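Local structure of BZZ1 protein (Saccharomyces cerevisiae, 1ZUU) at residues A[4-9]-A[20-26]; A[32-38]-A[50-56]. The protein plays a role in endocytosis and vacuolar trafficking and, with type I myosins, restores actin polarity after salt stress, this chain being its first SH3 domain. All blocks are in the same frame, centred on the assembly; numbering follows the deposited sequence.

Interaction 1. Residues A[4-9]-A[20-26]; sequences NKVLYA and ITPGDKI
The diverging turn of the SH3 domain, a type II turn from Thr21 to Asp24, packs Pro22 and its neighbours against Val6 at the start of the chain. Val6 is the centre of the contact: chi1 of 174° turns CG1 opposite its own backbone N and onto the Thr21 carbonyl carbon, with CG1 to Thr21 C at 3.4 Å. The other branch, Val6 CG2, meets Ile26 CG2 at 3.7 Å and Ile20 CB at 3.9 Å; the Val6 and Ile26 side chains cross at about a right angle. The backbones approach through CA-H...O contacts, Pro22 CA to Val6 O at 3.3 Å and Ala9 CA to Ile20 O at 3.2 Å. One water takes the N-H of Val6 and gives a proton to Asp24 O, bridging the two segments. At the far end, Asn4 ND2 donates to Ile26 O at 3.0 Å, nearly straight at 170°; the acceptor lies in the Asn4 amide plane, but the donor stands above the Ile26 carbonyl plane. The turn is closed by Asp24 N to Thr21 O at 3.0 Å, and Asp24 OD2 accepts from Thr21 N, which meets it from above the carboxylate plane. That carboxylate oxygen also accepts from Asn42 of strand 37-42, while Ile20 and Ile26 reach Ile40 of the same strand and Ile56 of strand 56-57, which pairs with strand 5-6.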
ATOM      1  N   ASN A   4       8.958   1.096   7.583  1.00 12.16           N
ATOM      2  CA  ASN A   4       7.899   0.523   6.783  1.00  8.72           C
ATOM      3  C   ASN A   4       8.469  -0.207   5.557  1.00  8.80           C
ATOM      4  O   ASN A   4       9.540   0.188   5.017  1.00 12.09           O
ATOM      5  CB  ASN A   4       7.107   1.658   6.230  1.00  8.29           C
ATOM      6  CG  ASN A   4       6.349   2.396   7.269  1.00  7.11           C
ATOM      7  OD1 ASN A   4       6.154   1.940   8.421  1.00  8.55           O
ATOM      8  ND2 ASN A   4       5.922   3.621   6.919  1.00  7.84           N
ATOM      9  N   LYS A   5       7.774  -1.247   5.092  1.00  7.31           N
ATOM     10  CA  LYS A   5       8.253  -2.082   3.968  1.00  7.85           C
ATOM     11  C   LYS A   5       7.111  -2.497   3.099  1.00  6.27           C
ATOM     12  O   LYS A   5       6.025  -2.863   3.601  1.00  7.27           O
ATOM     13  CB  LYS A   5       8.913  -3.418   4.533  1.00  9.62           C
ATOM     14  CG  LYS A   5       9.973  -3.330   5.507  1.00 14.88           C
ATOM     15  CD  LYS A   5      10.296  -4.683   6.052  1.00 17.65           C
ATOM     16  CE  LYS A   5      11.210  -4.613   7.265  1.00 21.47           C
ATOM     17  NZ  LYS A   5      11.493  -5.995   7.712  1.00 20.00           N
ATOM     18  N   VAL A   6       7.355  -2.551   1.793  1.00  5.01           N
ATOM     19  CA  VAL A   6       6.564  -3.378   0.893  1.00  4.23           C
ATOM     20  C   VAL A   6       7.251  -4.728   0.819  1.00  4.55           C
ATOM     21  O   VAL A   6       8.430  -4.812   0.397  1.00  6.45           O
ATOM     22  CB  VAL A   6       6.462  -2.775  -0.484  1.00  4.25           C
ATOM     23  CG1 VAL A   6       5.741  -3.744  -1.430  1.00  4.41           C
ATOM     24  CG2 VAL A   6       5.766  -1.404  -0.437  1.00  4.80           C
ATOM     25  N   LEU A   7       6.523  -5.777   1.213  0.50  4.98           N
ATOM     26  CA  LEU A   7       6.963  -7.186   1.200  0.50  5.77           C
ATOM     27  C   LEU A   7       6.688  -7.858  -0.143  0.50  5.31           C
ATOM     28  O   LEU A   7       7.536  -8.604  -0.670  0.50  4.38           O
ATOM     29  CB  LEU A   7       6.275  -8.004   2.334  0.50  5.54           C
ATOM     30  CG  LEU A   7       6.448  -7.432   3.717  0.50  8.50           C
ATOM     31  CD1 LEU A   7       5.534  -8.042   4.799  0.50 10.73           C
ATOM     32  CD2 LEU A   7       7.879  -7.595   4.046  0.50  9.90           C
ATOM     33  N   TYR A   8       5.506  -7.579  -0.704  1.00  4.58           N
ATOM     34  CA  TYR A   8       4.985  -8.263  -1.882  1.00  5.12           C
ATOM     35  C   TYR A   8       4.462  -7.227  -2.862  1.00  4.83           C
ATOM     36  O   TYR A   8       3.789  -6.265  -2.454  1.00  5.07           O
ATOM     37  CB  TYR A   8       3.838  -9.225  -1.482  1.00  6.24           C
ATOM     38  CG  TYR A   8       4.312 -10.340  -0.559  1.00  5.80           C
ATOM     39  CD1 TYR A   8       4.762 -11.515  -1.099  1.00  6.91           C
ATOM     40  CD2 TYR A   8       4.338 -10.176   0.850  1.00  6.56           C
ATOM     41  CE1 TYR A   8       5.236 -12.559  -0.265  1.00  6.30           C
ATOM     42  CE2 TYR A   8       4.786 -11.194   1.667  1.00  6.94           C
ATOM     43  CZ  TYR A   8       5.220 -12.385   1.104  1.00  5.73           C
ATOM     44  OH  TYR A   8       5.648 -13.382   1.974  1.00  6.75           O
ATOM     45  N   ALA A   9       4.725  -7.438  -4.144  1.00  4.86           N
ATOM     46  CA  ALA A   9       4.253  -6.539  -5.195  1.00  4.95           C
ATOM     47  C   ALA A   9       2.749  -6.687  -5.406  1.00  4.61           C
ATOM     48  O   ALA A   9       2.187  -7.786  -5.319  1.00  6.74           O
ATOM     49  CB  ALA A   9       5.004  -6.823  -6.502  1.00  6.20           C
ATOM     50  N   ILE A  20       2.301  -1.135  -5.529  1.00  3.52           N
ATOM     51  CA  ILE A  20       3.422  -1.196  -4.631  1.00  3.39           C
ATOM     52  C   ILE A  20       4.398  -2.267  -5.116  1.00  3.20           C
ATOM     53  O   ILE A  20       3.993  -3.330  -5.576  1.00  3.87           O
ATOM     54  CB  ILE A  20       2.993  -1.478  -3.150  1.00  3.73           C
ATOM     55  CG1 ILE A  20       1.955  -2.618  -3.087  1.00  4.16           C
ATOM     56  CG2 ILE A  20       2.540  -0.223  -2.487  1.00  4.53           C
ATOM     57  CD1 ILE A  20       1.719  -3.189  -1.708  1.00  4.93           C
ATOM     58  N   THR A  21       5.690  -2.009  -4.916  1.00  3.44           N
ATOM     59  CA  THR A  21       6.714  -2.990  -5.199  1.00  4.03           C
ATOM     60  C   THR A  21       7.734  -2.990  -4.079  1.00  4.14           C
ATOM     61  O   THR A  21       7.989  -1.962  -3.448  1.00  4.10           O
ATOM     62  CB  THR A  21       7.401  -2.752  -6.564  1.00  4.48           C
ATOM     63  OG1 THR A  21       8.132  -1.522  -6.563  1.00  5.26           O
ATOM     64  CG2 THR A  21       6.441  -2.844  -7.704  1.00  5.39           C
ATOM     65  N   PRO A  22       8.351  -4.158  -3.805  1.00  4.36           N
ATOM     66  CA  PRO A  22       9.419  -4.216  -2.741  1.00  5.17           C
ATOM     67  C   PRO A  22      10.430  -3.124  -2.963  1.00  4.98           C
ATOM     68  O   PRO A  22      10.910  -2.916  -4.096  1.00  5.88           O
ATOM     69  CB  PRO A  22       9.979  -5.638  -2.933  1.00  6.08           C
ATOM     70  CG  PRO A  22       8.755  -6.440  -3.338  1.00  6.41           C
ATOM     71  CD  PRO A  22       8.042  -5.512  -4.333  1.00  5.42           C
ATOM     72  N   GLY A  23      10.768  -2.428  -1.885  1.00  5.31           N
ATOM     73  CA  GLY A  23      11.698  -1.313  -1.931  1.00  5.51           C
ATOM     74  C   GLY A  23      11.065   0.070  -1.997  1.00  5.28           C
ATOM     75  O   GLY A  23      11.738   1.050  -1.784  1.00  7.95           O
ATOM     76  N   ASP A  24       9.772   0.137  -2.328  1.00  4.46           N
ATOM     77  CA  ASP A  24       9.112   1.465  -2.375  1.00  4.07           C
ATOM     78  C   ASP A  24       9.024   2.023  -0.942  1.00  4.29           C
ATOM     79  O   ASP A  24       8.803   1.283   0.044  1.00  5.35           O
ATOM     80  CB  ASP A  24       7.740   1.320  -2.969  1.00  4.27           C
ATOM     81  CG  ASP A  24       7.732   1.035  -4.490  1.00  4.72           C
ATOM     82  OD1 ASP A  24       8.806   1.170  -5.133  1.00  5.54           O
ATOM     83  OD2 ASP A  24       6.629   0.696  -4.996  1.00  5.04           O
ATOM     84  N   LYS A  25       9.138   3.334  -0.862  1.00  3.68           N
ATOM     85  CA  LYS A  25       8.963   4.045   0.414  1.00  4.48           C
ATOM     86  C   LYS A  25       7.470   4.379   0.591  1.00  4.51           C
ATOM     87  O   LYS A  25       6.868   4.975  -0.296  1.00  5.95           O
ATOM     88  CB  LYS A  25       9.762   5.383   0.395  1.00  4.97           C
ATOM     89  CG  LYS A  25      11.174   5.335   0.609  1.00  7.09           C
ATOM     90  CD  LYS A  25      12.020   4.594  -0.346  1.00  6.99           C
ATOM     91  CE  LYS A  25      13.509   4.911  -0.141  1.00  7.63           C
ATOM     92  NZ  LYS A  25      14.318   4.211  -1.062  1.00  7.13           N
ATOM     93  N   ILE A  26       6.907   3.939   1.722  1.00  4.61           N
ATOM     94  CA  ILE A  26       5.473   4.058   1.943  1.00  4.08           C
ATOM     95  C   ILE A  26       5.204   4.739   3.300  1.00  4.75           C
ATOM     96  O   ILE A  26       6.093   4.758   4.192  1.00  5.19           O
ATOM     97  CB  ILE A  26       4.727   2.712   1.836  1.00  4.61           C
ATOM     98  CG1 ILE A  26       5.142   1.750   2.962  1.00  5.60           C
ATOM     99  CG2 ILE A  26       4.931   2.107   0.431  1.00  5.15           C
ATOM    100  CD1 ILE A  26       4.330   0.450   2.995  1.00  6.45           C
TER
HETATM  101  O   HOH W   1       9.009   3.084   3.629  0.50  7.57           O
HETATM  102  O   HOH W   2       9.675  -1.321   0.661  1.00  6.39           O

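Interaction 2. Residues A[32-38]-A[50-56]; sequences DTGSGWT and LVPTTYI
The indole of Trp37 has Pro52 CA over one face, 4.1 Å above the plane and offset toward the rim, with Ser35 OG and Val51 N in plane at its edge. The Trp37 and Pro52 side chains lie side by side and point the same way, Trp37 CZ3 to Pro52 CD being 3.8 Å, while Pro52 CB rests 3.6 Å above one face of the Tyr55 ring. A tryptophan, a proline and a tyrosine arranged like this are characteristic of the SH3 surface that receives proline-rich peptides, and are consistent with that role here. Beneath them, strands 37-42 and 47-52 pair antiparallel: Thr38 N donates to Val51 O at 2.9 Å, and Val51 N returns a bond to Thr38 O. Beyond the pair, Thr53 N, at the start of the 3-10 turn, reaches Gly36 O at 3.0 Å and 175°. The n-Src loop is gathered round Asp32, whose CG stands opposite the backbone N (chi1 -171°), a torsion that brings the carboxylate to Thr53. Its OD1 accepts from Gly34 N and Gly36 N, which arrive from opposite faces of the carboxylate. Its OD2 takes the Thr53 hydroxyl proton, OG1 to OD2 at 2.6 Å, on the anti side but well out of the carboxylate plane. Replacing Asp32 by an alanine would probably leave both glycine N-H groups and the Thr53 hydroxyl without this acceptor, freeing the loop to shift. Thr38 OG1 lies 2.7 Å from Thr53 OG1, and a water gives a proton to Gly36 O while accepting from Thr54 N.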
ATOM      1  N   ASP A  32      -6.375  -0.938   8.059  1.00  5.33           N
ATOM      2  CA  ASP A  32      -7.477  -1.867   7.686  1.00  5.21           C
ATOM      3  C   ASP A  32      -8.430  -1.949   8.872  1.00  4.49           C
ATOM      4  O   ASP A  32      -8.013  -2.119  10.013  1.00  6.75           O
ATOM      5  CB  ASP A  32      -6.778  -3.186   7.432  1.00  5.44           C
ATOM      6  CG  ASP A  32      -7.621  -4.298   6.834  1.00  5.19           C
ATOM      7  OD1 ASP A  32      -8.853  -4.259   6.837  1.00  5.60           O
ATOM      8  OD2 ASP A  32      -6.964  -5.286   6.336  1.00  5.51           O
ATOM      9  N   THR A  33      -9.718  -1.862   8.584  1.00  4.87           N
ATOM     10  CA  THR A  33     -10.775  -2.012   9.616  1.00  5.32           C
ATOM     11  C   THR A  33     -11.481  -3.360   9.489  1.00  5.50           C
ATOM     12  O   THR A  33     -12.456  -3.592  10.202  1.00  7.42           O
ATOM     13  CB  THR A  33     -11.813  -0.920   9.487  1.00  5.25           C
ATOM     14  OG1 THR A  33     -12.511  -1.076   8.249  1.00  5.97           O
ATOM     15  CG2 THR A  33     -11.228   0.460   9.622  1.00  6.64           C
ATOM     16  N   GLY A  34     -10.988  -4.255   8.629  1.00  5.45           N
ATOM     17  CA  GLY A  34     -11.623  -5.557   8.379  1.00  5.45           C
ATOM     18  C   GLY A  34     -11.930  -5.847   6.919  1.00  5.63           C
ATOM     19  O   GLY A  34     -12.505  -6.870   6.629  1.00  6.34           O
ATOM     20  N   SER A  35     -11.592  -4.938   6.013  1.00  5.47           N
ATOM     21  CA  SER A  35     -11.779  -5.146   4.591  1.00  5.50           C
ATOM     22  C   SER A  35     -10.692  -6.036   3.981  1.00  5.37           C
ATOM     23  O   SER A  35     -10.923  -6.580   2.863  1.00  6.90           O
ATOM     24  CB  SER A  35     -11.788  -3.827   3.815  1.00  5.75           C
ATOM     25  OG  SER A  35     -10.515  -3.224   3.832  1.00  5.49           O
ATOM     26  N   GLY A  36      -9.511  -6.102   4.598  1.00  4.79           N
ATOM     27  CA  GLY A  36      -8.335  -6.710   4.011  1.00  5.52           C
ATOM     28  C   GLY A  36      -7.408  -5.710   3.324  1.00  4.70           C
ATOM     29  O   GLY A  36      -6.352  -6.154   2.806  1.00  5.13           O
ATOM     30  N   TRP A  37      -7.754  -4.433   3.309  1.00  4.07           N
ATOM     31  CA  TRP A  37      -6.983  -3.416   2.620  1.00  4.21           C
ATOM     32  C   TRP A  37      -6.589  -2.315   3.586  1.00  4.45           C
ATOM     33  O   TRP A  37      -7.358  -1.926   4.472  1.00  5.51           O
ATOM     34  CB  TRP A  37      -7.846  -2.793   1.507  1.00  4.43           C
ATOM     35  CG  TRP A  37      -8.284  -3.780   0.479  1.00  4.76           C
ATOM     36  CD1 TRP A  37      -9.355  -4.635   0.576  1.00  6.23           C
ATOM     37  CD2 TRP A  37      -7.706  -4.006  -0.817  1.00  5.36           C
ATOM     38  NE1 TRP A  37      -9.480  -5.386  -0.578  1.00  7.11           N
ATOM     39  CE2 TRP A  37      -8.476  -5.016  -1.450  1.00  6.40           C
ATOM     40  CE3 TRP A  37      -6.641  -3.426  -1.549  1.00  5.10           C
ATOM     41  CZ2 TRP A  37      -8.185  -5.472  -2.734  1.00  8.60           C
ATOM     42  CZ3 TRP A  37      -6.340  -3.882  -2.809  1.00  6.60           C
ATOM     43  CH2 TRP A  37      -7.125  -4.884  -3.410  1.00  8.10           C
ATOM     44  N   THR A  38      -5.377  -1.763   3.359  1.00  4.06           N
ATOM     45  CA  THR A  38      -4.837  -0.647   4.136  1.00  4.30           C
ATOM     46  C   THR A  38      -4.650   0.542   3.187  1.00  3.79           C
ATOM     47  O   THR A  38      -4.186   0.362   2.050  1.00  4.22           O
ATOM     48  CB  THR A  38      -3.474  -1.043   4.725  1.00  4.48           C
ATOM     49  OG1 THR A  38      -3.634  -2.140   5.628  1.00  5.19           O
ATOM     50  CG2 THR A  38      -2.830   0.061   5.498  1.00  4.76           C
ATOM     51  N   LEU A  50      -5.452   2.250  -1.676  1.00  3.70           N
ATOM     52  CA  LEU A  50      -5.534   0.973  -0.961  1.00  3.42           C
ATOM     53  C   LEU A  50      -4.595  -0.077  -1.587  1.00  3.78           C
ATOM     54  O   LEU A  50      -4.442  -0.178  -2.788  1.00  4.28           O
ATOM     55  CB  LEU A  50      -6.959   0.413  -1.023  1.00  3.82           C
ATOM     56  CG  LEU A  50      -8.007   1.163  -0.204  1.00  4.59           C
ATOM     57  CD1 LEU A  50      -9.348   0.480  -0.418  1.00  6.72           C
ATOM     58  CD2 LEU A  50      -7.746   1.232   1.249  1.00  6.25           C
ATOM     59  N   VAL A  51      -4.023  -0.899  -0.661  1.00  4.03           N
ATOM     60  CA  VAL A  51      -3.238  -2.048  -1.021  1.00  3.66           C
ATOM     61  C   VAL A  51      -3.625  -3.194  -0.068  1.00  4.29           C
ATOM     62  O   VAL A  51      -4.128  -2.957   1.025  1.00  4.01           O
ATOM     63  CB  VAL A  51      -1.721  -1.817  -0.951  1.00  4.14           C
ATOM     64  CG1 VAL A  51      -1.332  -0.645  -1.879  1.00  4.36           C
ATOM     65  CG2 VAL A  51      -1.249  -1.555   0.472  1.00  4.91           C
ATOM     66  N   PRO A  52      -3.322  -4.450  -0.429  1.00  4.27           N
ATOM     67  CA  PRO A  52      -3.653  -5.563   0.500  1.00  5.13           C
ATOM     68  C   PRO A  52      -2.798  -5.451   1.742  1.00  4.55           C
ATOM     69  O   PRO A  52      -1.550  -5.358   1.690  1.00  5.06           O
ATOM     70  CB  PRO A  52      -3.346  -6.808  -0.313  1.00  5.73           C
ATOM     71  CG  PRO A  52      -3.421  -6.371  -1.760  1.00  5.99           C
ATOM     72  CD  PRO A  52      -2.876  -4.946  -1.746  1.00  5.23           C
ATOM     73  N   THR A  53      -3.430  -5.567   2.927  1.00  4.73           N
ATOM     74  CA  THR A  53      -2.740  -5.365   4.195  1.00  4.91           C
ATOM     75  C   THR A  53      -1.571  -6.342   4.387  1.00  4.52           C
ATOM     76  O   THR A  53      -0.516  -5.929   4.907  1.00  5.27           O
ATOM     77  CB  THR A  53      -3.773  -5.553   5.343  1.00  5.16           C
ATOM     78  OG1 THR A  53      -4.764  -4.562   5.080  1.00  5.12           O
ATOM     79  CG2 THR A  53      -3.162  -5.408   6.712  1.00  6.68           C
ATOM     80  N   THR A  54      -1.731  -7.587   4.000  1.00  4.45           N
ATOM     81  CA  THR A  54      -0.693  -8.595   4.237  1.00  5.38           C
ATOM     82  C   THR A  54       0.552  -8.349   3.349  1.00  5.52           C
ATOM     83  O   THR A  54       1.582  -9.037   3.537  1.00  6.74           O
ATOM     84  CB  THR A  54      -1.179 -10.006   4.097  1.00  7.24           C
ATOM     85  OG1 THR A  54      -1.653 -10.145   2.764  1.00  9.19           O
ATOM     86  CG2 THR A  54      -2.264 -10.321   5.140  1.00  8.33           C
ATOM     87  N   TYR A  55       0.483  -7.448   2.366  1.00  4.47           N
ATOM     88  CA  TYR A  55       1.601  -7.255   1.432  1.00  4.46           C
ATOM     89  C   TYR A  55       2.615  -6.231   1.992  1.00  5.00           C
ATOM     90  O   TYR A  55       3.712  -6.106   1.375  1.00  5.82           O
ATOM     91  CB  TYR A  55       1.104  -6.783   0.068  1.00  4.93           C
ATOM     92  CG  TYR A  55       0.444  -7.832  -0.797  1.00  4.83           C
ATOM     93  CD1 TYR A  55      -0.349  -8.879  -0.242  1.00  8.93           C
ATOM     94  CD2 TYR A  55       0.593  -7.786  -2.153  1.00  6.28           C
ATOM     95  CE1 TYR A  55      -0.985  -9.809  -1.035  1.00  9.67           C
ATOM     96  CE2 TYR A  55      -0.042  -8.725  -2.981  1.00  8.47           C
ATOM     97  CZ  TYR A  55      -0.870  -9.706  -2.410  1.00  8.36           C
ATOM     98  OH  TYR A  55      -1.515 -10.599  -3.243  1.00 12.60           O
ATOM     99  N   ILE A  56       2.287  -5.544   3.067  1.00  4.28           N
ATOM    100  CA  ILE A  56       3.119  -4.477   3.588  1.00  4.12           C
ATOM    101  C   ILE A  56       3.326  -4.656   5.077  1.00  5.35           C
ATOM    102  O   ILE A  56       2.645  -5.442   5.754  1.00  5.74           O
ATOM    103  CB  ILE A  56       2.464  -3.093   3.320  1.00  4.33           C
ATOM    104  CG1 ILE A  56       1.155  -2.919   4.068  1.00  5.27           C
ATOM    105  CG2 ILE A  56       2.327  -2.871   1.834  1.00  4.84           C
ATOM    106  CD1 ILE A  56       0.551  -1.553   3.938  1.00  5.50           C
TER
HETATM  107  O   HOH W   3      -4.781  -8.415   3.449  1.00 12.08           O

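From the N terminus, interaction 1 closes first: segment 20-26 returns to segment 4-9, and the RT loop spans the 10 residues between them. Strand 26-28 and the n-Src loop follow, and interaction 2 then closes the hairpin of strands 37-42 and 47-52 round the distal loop. The two closures are in series, neither nested nor crossed, with centres 13 Å apart. They meet where the 3-10 turn leads into strand 56-57: Tyr55 O probably accepts hydrogen bonds from Leu7 N (2.8 Å) and Tyr8 N (3.1 Å), and Ile56 CB packs on Lys5 O. These bonds join that turn to segment 4-9, while 50-56 carries the chain from strand 47-52 to strand 56-57, paired with 5-6.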